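Local atomic coordinates of peptidase S9 prolyl oligopeptidase catalytic domain-containing protein (Pyrococcus horikoshii, PDB entry 4HXG), a protein that probably acts as an acylaminoacyl peptidase, a serine hydrolase that removes acylated residues from peptides and selects its substrates by assembling into a self-compartmentalizing hexamer. Residues S18-R23 with R311-K316; K347-R352 with W366-E371; G386-M391 with I465-Y470. The protein carries 1 engineered substitution. All coordinates share one frame; numbering follows the deposited sequence.

Interaction 1. Residues S18-R23 with R311-K316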
loop_
_atom_site.group_PDB
_atom_site.type_symbol
_atom_site.label_atom_id
_atom_site.label_comp_id
_atom_site.label_asym_id
_atom_site.label_seq_id
_atom_site.Cartn_x
_atom_site.Cartn_y
_atom_site.Cartn_z
ATOM N N SER F 18 0.567 -24.359 -28.048
ATOM C CA SER F 18 1.262 -23.509 -29.006
ATOM C C SER F 18 2.779 -23.674 -28.944
ATOM O O SER F 18 3.324 -24.192 -27.956
ATOM C CB SER F 18 0.919 -22.046 -28.745
ATOM O OG SER F 18 1.478 -21.621 -27.510
ATOM N N ASP F 19 3.438 -23.242 -30.021
ATOM C CA ASP F 19 4.883 -23.026 -30.055
ATOM C C ASP F 19 5.708 -24.247 -29.655
ATOM O O ASP F 19 6.458 -24.198 -28.682
ATOM C CB ASP F 19 5.246 -21.818 -29.184
ATOM C CG ASP F 19 6.698 -21.401 -29.334
ATOM O OD1 ASP F 19 7.379 -21.888 -30.266
ATOM O OD2 ASP F 19 7.157 -20.572 -28.519
ATOM N N PRO F 20 5.577 -25.345 -30.410
ATOM C CA PRO F 20 6.312 -26.576 -30.100
ATOM C C PRO F 20 7.765 -26.454 -30.503
ATOM O O PRO F 20 8.075 -25.788 -31.497
ATOM C CB PRO F 20 5.626 -27.621 -30.976
ATOM C CG PRO F 20 5.155 -26.842 -32.153
ATOM C CD PRO F 20 4.766 -25.481 -31.631
ATOM N N ARG F 21 8.635 -27.103 -29.735
ATOM C CA ARG F 21 10.071 -27.100 -29.978
ATOM C C ARG F 21 10.646 -28.460 -29.636
ATOM O O ARG F 21 10.181 -29.111 -28.706
ATOM C CB ARG F 21 10.732 -26.067 -29.081
ATOM C CG ARG F 21 10.173 -24.694 -29.248
ATOM C CD ARG F 21 10.807 -24.020 -30.435
ATOM N NE ARG F 21 10.213 -22.715 -30.676
ATOM C CZ ARG F 21 10.695 -21.839 -31.544
ATOM N NH1 ARG F 21 11.779 -22.141 -32.241
ATOM N NH2 ARG F 21 10.099 -20.666 -31.715
ATOM N N THR F 22 11.677 -28.880 -30.356
ATOM C CA THR F 22 12.295 -30.164 -30.058
ATOM C C THR F 22 13.816 -30.175 -30.245
ATOM O O THR F 22 14.367 -29.464 -31.094
ATOM C CB THR F 22 11.655 -31.290 -30.896
ATOM O OG1 THR F 22 12.086 -32.565 -30.407
ATOM C CG2 THR F 22 12.044 -31.153 -32.359
ATOM N N ARG F 23 14.484 -30.970 -29.413
ATOM C CA ARG F 23 15.895 -31.301 -29.583
ATOM C C ARG F 23 16.115 -32.679 -28.975
ATOM O O ARG F 23 15.469 -33.035 -27.981
ATOM C CB ARG F 23 16.790 -30.272 -28.901
ATOM C CG ARG F 23 17.631 -29.424 -29.860
ATOM C CD ARG F 23 16.930 -28.125 -30.253
ATOM N NE ARG F 23 17.774 -27.263 -31.079
ATOM N N ARG F 311 13.897 -35.716 -34.123
ATOM C CA ARG F 311 12.517 -36.176 -34.151
ATOM C C ARG F 311 11.640 -35.100 -34.766
ATOM O O ARG F 311 12.004 -33.919 -34.769
ATOM C CB ARG F 311 12.031 -36.489 -32.737
ATOM C CG ARG F 311 12.969 -37.378 -31.948
ATOM C CD ARG F 311 12.977 -38.804 -32.473
ATOM N NE ARG F 311 12.057 -39.666 -31.736
ATOM C CZ ARG F 311 12.234 -40.025 -30.465
ATOM N NH1 ARG F 311 13.286 -39.580 -29.781
ATOM N NH2 ARG F 311 11.354 -40.821 -29.868
ATOM N N LEU F 312 10.490 -35.519 -35.289
ATOM C CA LEU F 312 9.551 -34.605 -35.928
ATOM C C LEU F 312 8.266 -34.501 -35.122
ATOM O O LEU F 312 7.556 -35.488 -34.927
ATOM C CB LEU F 312 9.224 -35.063 -37.354
ATOM C CG LEU F 312 8.174 -34.194 -38.052
ATOM C CD1 LEU F 312 8.664 -32.762 -38.173
ATOM C CD2 LEU F 312 7.811 -34.746 -39.418
ATOM N N ILE F 313 7.959 -33.306 -34.645
ATOM C CA ILE F 313 6.716 -33.122 -33.918
ATOM C C ILE F 313 5.918 -31.979 -34.512
ATOM O O ILE F 313 6.478 -31.057 -35.108
ATOM C CB ILE F 313 6.960 -32.891 -32.414
ATOM C CG1 ILE F 313 8.075 -31.869 -32.196
ATOM C CG2 ILE F 313 7.324 -34.199 -31.741
ATOM C CD1 ILE F 313 7.584 -30.446 -31.987
ATOM N N TYR F 314 4.605 -32.042 -34.360
ATOM C CA TYR F 314 3.770 -30.965 -34.854
ATOM C C TYR F 314 2.486 -30.918 -34.083
ATOM O O TYR F 314 2.087 -31.894 -33.434
ATOM C CB TYR F 314 3.473 -31.133 -36.347
ATOM C CG TYR F 314 3.075 -32.537 -36.745
ATOM C CD1 TYR F 314 4.039 -33.501 -37.042
ATOM C CD2 TYR F 314 1.740 -32.903 -36.828
ATOM C CE1 TYR F 314 3.681 -34.789 -37.403
ATOM C CE2 TYR F 314 1.374 -34.189 -37.194
ATOM C CZ TYR F 314 2.349 -35.125 -37.483
ATOM O OH TYR F 314 1.991 -36.402 -37.850
ATOM N N LEU F 315 1.850 -29.759 -34.156
ATOM C CA LEU F 315 0.534 -29.572 -33.591
ATOM C C LEU F 315 -0.473 -29.775 -34.698
ATOM O O LEU F 315 -0.349 -29.188 -35.773
ATOM C CB LEU F 315 0.398 -28.169 -33.006
ATOM C CG LEU F 315 1.247 -27.940 -31.757
ATOM C CD1 LEU F 315 0.934 -26.593 -31.150
ATOM C CD2 LEU F 315 0.986 -29.051 -30.757
ATOM N N LYS F 316 -1.465 -30.622 -34.440
ATOM C CA LYS F 316 -2.533 -30.850 -35.404
ATOM C C LYS F 316 -3.871 -30.405 -34.843
ATOM O O LYS F 316 -4.317 -30.904 -33.818
ATOM C CB LYS F 316 -2.614 -32.323 -35.799
ATOM C CG LYS F 316 -3.638 -32.599 -36.891
ATOM C CD LYS F 316 -4.201 -34.006 -36.800
ATOM C CE LYS F 316 -3.224 -35.045 -37.315
ATOM N NZ LYS F 316 -3.878 -36.377 -37.384
#
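S18 opens the contact by lying against L315, whose CD1 methyl comes within 3.8 Å of the S18 CA. The D19 side chain turns from the opposing strand; R21 NE reaches D19 OD1 at 3.0 Å on the syn side, 23° out of the carboxylate plane, while OD2 pairs with R65. P20 points toward the partner strand. Its CB meets the I313 CD1 methyl at 3.6 Å, while its CD lies 4.0 Å from L315 CD1, the P20 and L315 side chains crossing obliquely. T22 slides past I313 in the opposite direction, T22 CB lying 3.9 Å from I313 CG1. Setting OG1 anti to the backbone N (chi1 -169°) directs the T22 hydroxyl to the carbonyl of L26, and its CG2 methyl comes near R311 O. An alanine in place of I313 would be likely to open a gap between P20 and T22, which would lose their shared aliphatic neighbour. The strand axes are 7.4 Å apart and nearly antiparallel (169°), yet no hydrogen bond spans them, so two sheets meet here by their side chains. Strand 16-23 begins the first four-stranded sheet of the propeller and strand 312-317 belongs to the seventh, where L327 and L325 of strand 324-328 touch I313 and L315. The packing thus joins first blade to last, where the ring closes, with D307 of strand 302-308 bonding the T22 amide.

Interaction 2. Residues K347-R352 with W366-E371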
loop_
_atom_site.group_PDB
_atom_site.type_symbol
_atom_site.label_atom_id
_atom_site.label_comp_id
_atom_site.label_asym_id
_atom_site.label_seq_id
_atom_site.Cartn_x
_atom_site.Cartn_y
_atom_site.Cartn_z
ATOM N N LYS F 347 -20.554 -32.408 -27.279
ATOM C CA LYS F 347 -20.898 -32.787 -28.648
ATOM C C LYS F 347 -20.272 -31.859 -29.693
ATOM O O LYS F 347 -20.364 -30.634 -29.580
ATOM C CB LYS F 347 -22.415 -32.858 -28.838
ATOM C CG LYS F 347 -22.835 -33.419 -30.189
ATOM C CD LYS F 347 -24.347 -33.395 -30.365
ATOM N N THR F 348 -19.637 -32.454 -30.703
ATOM C CA THR F 348 -19.026 -31.700 -31.790
ATOM C C THR F 348 -19.711 -32.005 -33.132
ATOM O O THR F 348 -20.185 -33.118 -33.362
ATOM C CB THR F 348 -17.527 -32.006 -31.903
ATOM O OG1 THR F 348 -17.344 -33.363 -32.315
ATOM C CG2 THR F 348 -16.848 -31.818 -30.573
ATOM N N PHE F 349 -19.753 -31.010 -34.014
ATOM C CA PHE F 349 -20.412 -31.144 -35.308
ATOM C C PHE F 349 -19.407 -31.070 -36.452
ATOM O O PHE F 349 -18.844 -30.013 -36.705
ATOM C CB PHE F 349 -21.433 -30.024 -35.474
ATOM C CG PHE F 349 -22.331 -29.848 -34.288
ATOM C CD1 PHE F 349 -21.863 -29.236 -33.134
ATOM C CD2 PHE F 349 -23.645 -30.287 -34.322
ATOM C CE1 PHE F 349 -22.689 -29.069 -32.030
ATOM C CE2 PHE F 349 -24.473 -30.123 -33.226
ATOM C CZ PHE F 349 -23.994 -29.513 -32.078
ATOM N N GLU F 350 -19.195 -32.181 -37.155
ATOM C CA GLU F 350 -18.250 -32.209 -38.277
ATOM C C GLU F 350 -18.866 -31.611 -39.535
ATOM O O GLU F 350 -19.988 -31.953 -39.900
ATOM C CB GLU F 350 -17.769 -33.637 -38.556
ATOM C CG GLU F 350 -16.624 -34.098 -37.659
ATOM C CD GLU F 350 -15.290 -33.444 -38.009
ATOM O OE1 GLU F 350 -15.237 -32.692 -39.010
ATOM O OE2 GLU F 350 -14.294 -33.686 -37.287
ATOM N N PRO F 351 -18.136 -30.703 -40.200
ATOM C CA PRO F 351 -18.654 -30.093 -41.429
ATOM C C PRO F 351 -18.635 -31.076 -42.604
ATOM O O PRO F 351 -17.699 -31.865 -42.713
ATOM C CB PRO F 351 -17.677 -28.940 -41.675
ATOM C CG PRO F 351 -16.401 -29.415 -41.091
ATOM C CD PRO F 351 -16.781 -30.226 -39.878
ATOM N N ARG F 352 -19.654 -31.037 -43.462
ATOM C CA ARG F 352 -19.660 -31.857 -44.677
ATOM C C ARG F 352 -19.171 -31.042 -45.870
ATOM O O ARG F 352 -19.647 -29.934 -46.113
ATOM C CB ARG F 352 -21.046 -32.459 -44.956
ATOM C CG ARG F 352 -21.069 -33.361 -46.191
ATOM C CD ARG F 352 -22.205 -34.392 -46.181
ATOM N NE ARG F 352 -22.167 -35.274 -45.014
ATOM C CZ ARG F 352 -22.901 -36.377 -44.881
ATOM N NH1 ARG F 352 -23.729 -36.751 -45.849
ATOM N NH2 ARG F 352 -22.805 -37.113 -43.780
ATOM N N TRP F 366 -18.496 -25.931 -47.408
ATOM C CA TRP F 366 -18.741 -26.750 -46.229
ATOM C C TRP F 366 -20.002 -26.280 -45.528
ATOM O O TRP F 366 -20.295 -25.081 -45.506
ATOM C CB TRP F 366 -17.569 -26.657 -45.248
ATOM C CG TRP F 366 -16.308 -27.308 -45.730
ATOM C CD1 TRP F 366 -15.943 -28.617 -45.567
ATOM C CD2 TRP F 366 -15.236 -26.679 -46.447
ATOM N NE1 TRP F 366 -14.712 -28.840 -46.143
ATOM C CE2 TRP F 366 -14.261 -27.668 -46.694
ATOM C CE3 TRP F 366 -15.012 -25.381 -46.912
ATOM C CZ2 TRP F 366 -13.073 -27.392 -47.388
ATOM C CZ3 TRP F 366 -13.833 -25.108 -47.601
ATOM C CH2 TRP F 366 -12.877 -26.108 -47.827
ATOM N N TYR F 367 -20.751 -27.223 -44.964
ATOM C CA TYR F 367 -21.824 -26.871 -44.046
ATOM C C TYR F 367 -21.891 -27.806 -42.843
ATOM O O TYR F 367 -21.465 -28.965 -42.913
ATOM C CB TYR F 367 -23.182 -26.814 -44.752
ATOM C CG TYR F 367 -23.731 -28.153 -45.194
ATOM C CD1 TYR F 367 -23.582 -28.585 -46.503
ATOM C CD2 TYR F 367 -24.410 -28.973 -44.307
ATOM C CE1 TYR F 367 -24.082 -29.801 -46.914
ATOM C CE2 TYR F 367 -24.916 -30.191 -44.709
ATOM C CZ TYR F 367 -24.750 -30.600 -46.015
ATOM O OH TYR F 367 -25.255 -31.811 -46.424
ATOM N N ILE F 368 -22.423 -27.284 -41.742
ATOM C CA ILE F 368 -22.669 -28.083 -40.556
ATOM C C ILE F 368 -24.167 -28.235 -40.337
ATOM O O ILE F 368 -24.908 -27.252 -40.358
ATOM C CB ILE F 368 -22.057 -27.432 -39.316
ATOM C CG1 ILE F 368 -20.543 -27.303 -39.479
ATOM C CG2 ILE F 368 -22.395 -28.236 -38.077
ATOM C CD1 ILE F 368 -19.865 -26.609 -38.321
ATOM N N LYS F 369 -24.612 -29.467 -40.117
ATOM C CA LYS F 369 -26.029 -29.723 -39.898
ATOM C C LYS F 369 -26.354 -29.859 -38.422
ATOM O O LYS F 369 -25.883 -30.785 -37.758
ATOM C CB LYS F 369 -26.481 -30.976 -40.649
ATOM C CG LYS F 369 -27.987 -31.064 -40.823
ATOM C CD LYS F 369 -28.412 -32.442 -41.285
ATOM C CE LYS F 369 -29.923 -32.513 -41.455
ATOM N NZ LYS F 369 -30.357 -33.858 -41.907
ATOM N N PRO F 370 -27.170 -28.934 -37.904
ATOM C CA PRO F 370 -27.584 -28.985 -36.503
ATOM C C PRO F 370 -28.470 -30.198 -36.304
ATOM O O PRO F 370 -28.728 -30.905 -37.275
ATOM C CB PRO F 370 -28.407 -27.702 -36.341
ATOM C CG PRO F 370 -28.926 -27.413 -37.708
ATOM C CD PRO F 370 -27.822 -27.836 -38.640
ATOM N N GLU F 371 -28.926 -30.438 -35.080
ATOM C CA GLU F 371 -29.894 -31.497 -34.840
ATOM C C GLU F 371 -31.270 -30.878 -34.934
ATOM O O GLU F 371 -31.607 -30.000 -34.147
ATOM C CB GLU F 371 -29.704 -32.136 -33.459
ATOM C CG GLU F 371 -28.584 -33.169 -33.370
#
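F349 and I368 meet at about a right angle, the CG2 methyl of I368 lying against F349 CB and obliquely by the ring. The two branches of I368 divide the work. With CG1 beside the backbone N and CG2 anti to it (chi1 -61°), CG2 serves F349 while CG1 reaches P351 CB at 4.0 Å. The same P351 CB lies 4.2 Å from W366 CB, so one carbon of the proline touches two residues of the strand. R352 and Y367 are arranged differently: they lie side by side and point the same way, with R352 CB over one face of the tyrosine ring, offset toward its rim, and the guanidinium and ring planes 40° apart. Further out, R352 CD lies 4.0 Å from Y367 OH, which has a weak bond to E452. Beneath these side chains, R352 and Y367 form an antiparallel hydrogen-bonded pair, R352 N to Y367 O at 2.8 Å and Y367 N to R352 O at 3.1 Å. The pair belongs to the hairpin of strands 352-358 and 361-368, at the edge of the sheet. Strand 409-413 continues the sheet, Y412 touching both P351 and W366, and helix 398-405 covers F349 and I368 through A404, while F448 of helix 436-451 meets the ring of Y367.

Interaction 3. Residues G386-M391 with I465-Y470. Engineered in segment 465-470: A466 (natural residue Ser). With HEZ (hexane-1,6-diol), chain B.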
loop_
_atom_site.group_PDB
_atom_site.type_symbol
_atom_site.label_atom_id
_atom_site.label_comp_id
_atom_site.label_asym_id
_atom_site.label_seq_id
_atom_site.Cartn_x
_atom_site.Cartn_y
_atom_site.Cartn_z
ATOM N N GLY F 386 -11.909 -13.828 -43.463
ATOM C CA GLY F 386 -11.122 -12.647 -43.764
ATOM C C GLY F 386 -10.254 -12.921 -44.973
ATOM O O GLY F 386 -10.271 -14.022 -45.525
ATOM N N GLY F 387 -9.484 -11.938 -45.410
ATOM C CA GLY F 387 -8.924 -12.085 -46.728
ATOM C C GLY F 387 -8.315 -10.867 -47.365
ATOM O O GLY F 387 -7.826 -9.967 -46.692
ATOM N N PRO F 388 -8.349 -10.845 -48.698
ATOM C CA PRO F 388 -9.132 -11.887 -49.376
ATOM C C PRO F 388 -8.490 -13.268 -49.274
ATOM O O PRO F 388 -9.180 -14.279 -49.404
ATOM C CB PRO F 388 -9.162 -11.412 -50.831
ATOM C CG PRO F 388 -8.887 -9.941 -50.755
ATOM C CD PRO F 388 -7.921 -9.783 -49.620
ATOM N N LYS F 389 -7.200 -13.302 -48.960
ATOM C CA LYS F 389 -6.401 -14.514 -49.112
ATOM C C LYS F 389 -6.449 -15.443 -47.891
ATOM O O LYS F 389 -5.643 -16.362 -47.768
ATOM C CB LYS F 389 -4.964 -14.221 -49.564
ATOM C CG LYS F 389 -4.332 -15.403 -50.308
ATOM C CD LYS F 389 -2.923 -15.135 -50.810
ATOM C CE LYS F 389 -2.342 -16.386 -51.464
ATOM N NZ LYS F 389 -0.919 -16.215 -51.867
ATOM N N GLY F 390 -7.329 -15.141 -46.944
ATOM C CA GLY F 390 -7.664 -16.110 -45.912
ATOM C C GLY F 390 -8.243 -17.393 -46.498
ATOM O O GLY F 390 -8.553 -17.457 -47.684
ATOM N N MET F 391 -8.343 -18.436 -45.675
ATOM C CA MET F 391 -8.904 -19.722 -46.104
ATOM C C MET F 391 -9.744 -20.392 -45.021
ATOM O O MET F 391 -9.284 -20.520 -43.896
ATOM C CB MET F 391 -7.770 -20.670 -46.486
ATOM C CG MET F 391 -8.232 -22.022 -46.973
ATOM S SD MET F 391 -6.860 -23.061 -47.502
ATOM C CE MET F 391 -6.237 -23.632 -45.924
ATOM N N ILE F 465 -15.641 -11.318 -40.062
ATOM C CA ILE F 465 -14.676 -10.414 -39.449
ATOM C C ILE F 465 -13.710 -9.927 -40.520
ATOM O O ILE F 465 -13.382 -10.667 -41.445
ATOM C CB ILE F 465 -13.874 -11.144 -38.347
ATOM C CG1 ILE F 465 -14.812 -11.669 -37.254
ATOM C CG2 ILE F 465 -12.811 -10.237 -37.750
ATOM C CD1 ILE F 465 -14.240 -12.829 -36.467
ATOM N N ALA F 466 -13.248 -8.686 -40.399
ATOM C CA ALA F 466 -12.301 -8.139 -41.367
ATOM C C ALA F 466 -12.897 -8.107 -42.784
ATOM O O ALA F 466 -13.949 -7.498 -43.007
ATOM C CB ALA F 466 -11.010 -8.935 -41.340
ATOM N N TYR F 467 -12.227 -8.743 -43.745
ATOM C CA TYR F 467 -12.771 -8.804 -45.101
ATOM C C TYR F 467 -14.166 -9.400 -45.049
ATOM O O TYR F 467 -15.083 -8.904 -45.706
ATOM C CB TYR F 467 -11.879 -9.611 -46.049
ATOM C CG TYR F 467 -12.296 -9.516 -47.501
ATOM C CD1 TYR F 467 -12.233 -8.306 -48.183
ATOM C CD2 TYR F 467 -12.752 -10.633 -48.194
ATOM C CE1 TYR F 467 -12.611 -8.209 -49.509
ATOM C CE2 TYR F 467 -13.136 -10.544 -49.534
ATOM C CZ TYR F 467 -13.061 -9.329 -50.180
ATOM O OH TYR F 467 -13.440 -9.226 -51.497
ATOM N N GLY F 468 -14.319 -10.461 -44.257
ATOM C CA GLY F 468 -15.615 -11.066 -44.032
ATOM C C GLY F 468 -16.627 -10.046 -43.554
ATOM O O GLY F 468 -17.795 -10.102 -43.920
ATOM N N GLY F 469 -16.179 -9.105 -42.734
ATOM C CA GLY F 469 -17.056 -8.065 -42.225
ATOM C C GLY F 469 -17.476 -7.096 -43.314
ATOM O O GLY F 469 -18.607 -6.609 -43.334
ATOM N N TYR F 470 -16.548 -6.808 -44.219
ATOM C CA TYR F 470 -16.844 -6.007 -45.393
ATOM C C TYR F 470 -17.846 -6.737 -46.265
ATOM O O TYR F 470 -18.792 -6.129 -46.774
ATOM C CB TYR F 470 -15.573 -5.757 -46.187
ATOM C CG TYR F 470 -15.789 -5.613 -47.674
ATOM C CD1 TYR F 470 -16.322 -4.447 -48.211
ATOM C CD2 TYR F 470 -15.437 -6.637 -48.546
ATOM C CE1 TYR F 470 -16.508 -4.309 -49.575
ATOM C CE2 TYR F 470 -15.620 -6.512 -49.913
ATOM C CZ TYR F 470 -16.154 -5.346 -50.422
ATOM O OH TYR F 470 -16.333 -5.222 -51.783
HETATM O O1 HEZ B . -9.142 -9.159 -43.603
HETATM C C1 HEZ B . -8.281 -8.448 -44.503
HETATM C C2 HEZ B . -8.809 -7.040 -44.782
HETATM C C3 HEZ B . -7.694 -6.022 -44.546
HETATM C C4 HEZ B . -7.930 -4.708 -45.279
HETATM C C5 HEZ B . -6.610 -3.953 -45.398
HETATM C C6 HEZ B . -6.825 -2.442 -45.384
HETATM O O6 HEZ B . -7.570 -2.069 -44.216
#
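The nucleophile elbow of the α/β-hydrolase domain, the sharp turn from strand 459-465 into helix 467-478, here faces the glycine-rich loop that follows strand 378-384. At the tip of the elbow sits A466, an engineered alanine where the natural sequence has serine; its positive phi (61°) is the backbone twist expected at such a turn. G386 and G387 run close beside it, bringing G387 N within 3.4 Å of Y467 CB, with no direct hydrogen bond between the segments. What joins their polar groups is a hexane-1,6-diol molecule, probably from the crystallisation liquor. Its O1 accepts Y467 N at 3.1 Å and, more weakly though nearly straight (173°), the G387 amide, with G387 N to O1 at 3.3 Å. The same molecule also bonds to R548 O.

Next to this site, the Y467 ring carries the packing. Placing CG anti to the backbone N (chi1 -171°) sends the ring toward the loop, where P388 CG stands over the centre of one face, 4.3 Å from the centroid, a CH-pi contact. The cis peptide before P388 forms part of the tight bend that presents this proline, and the backbone angles of G387 themselves call for glycine. Beyond the ring, Y467 OH bonds to D437, fixing its far end. A466 stands at the N-cap position, and A466 O accepts Y470 N at 2.9 Å. The start of the helix would probably favour negative charge near O1, as would the two amides. H578 touches A466, consistent with a Ser-His arrangement in the natural enzyme. Two backbone amides converging on one oxygen, one just after the probable nucleophile position and one from the His-Gly-Gly-Pro loop, are consistent with an oxyanion hole, as in acylaminoacyl peptidases.

Along the chain the three contacts come in series, but they belong to two domains. Interaction 1 lies between the first and seventh blades of the β-propeller; its centre is 29 Å from those of both interaction 2 and interaction 3. The latter two share the eight-stranded mixed sheet of the hydrolase domain, with centres 22 Å apart and nearest atoms about 6 Å apart. Interaction 2 sits at the antiparallel edge of that sheet, where the chain enters it, and interaction 3 beyond the ends of its central strands 378-384 and 459-465. The blade-to-blade seam, the edge of the sheet and the probable active site are thus separate places within one subunit.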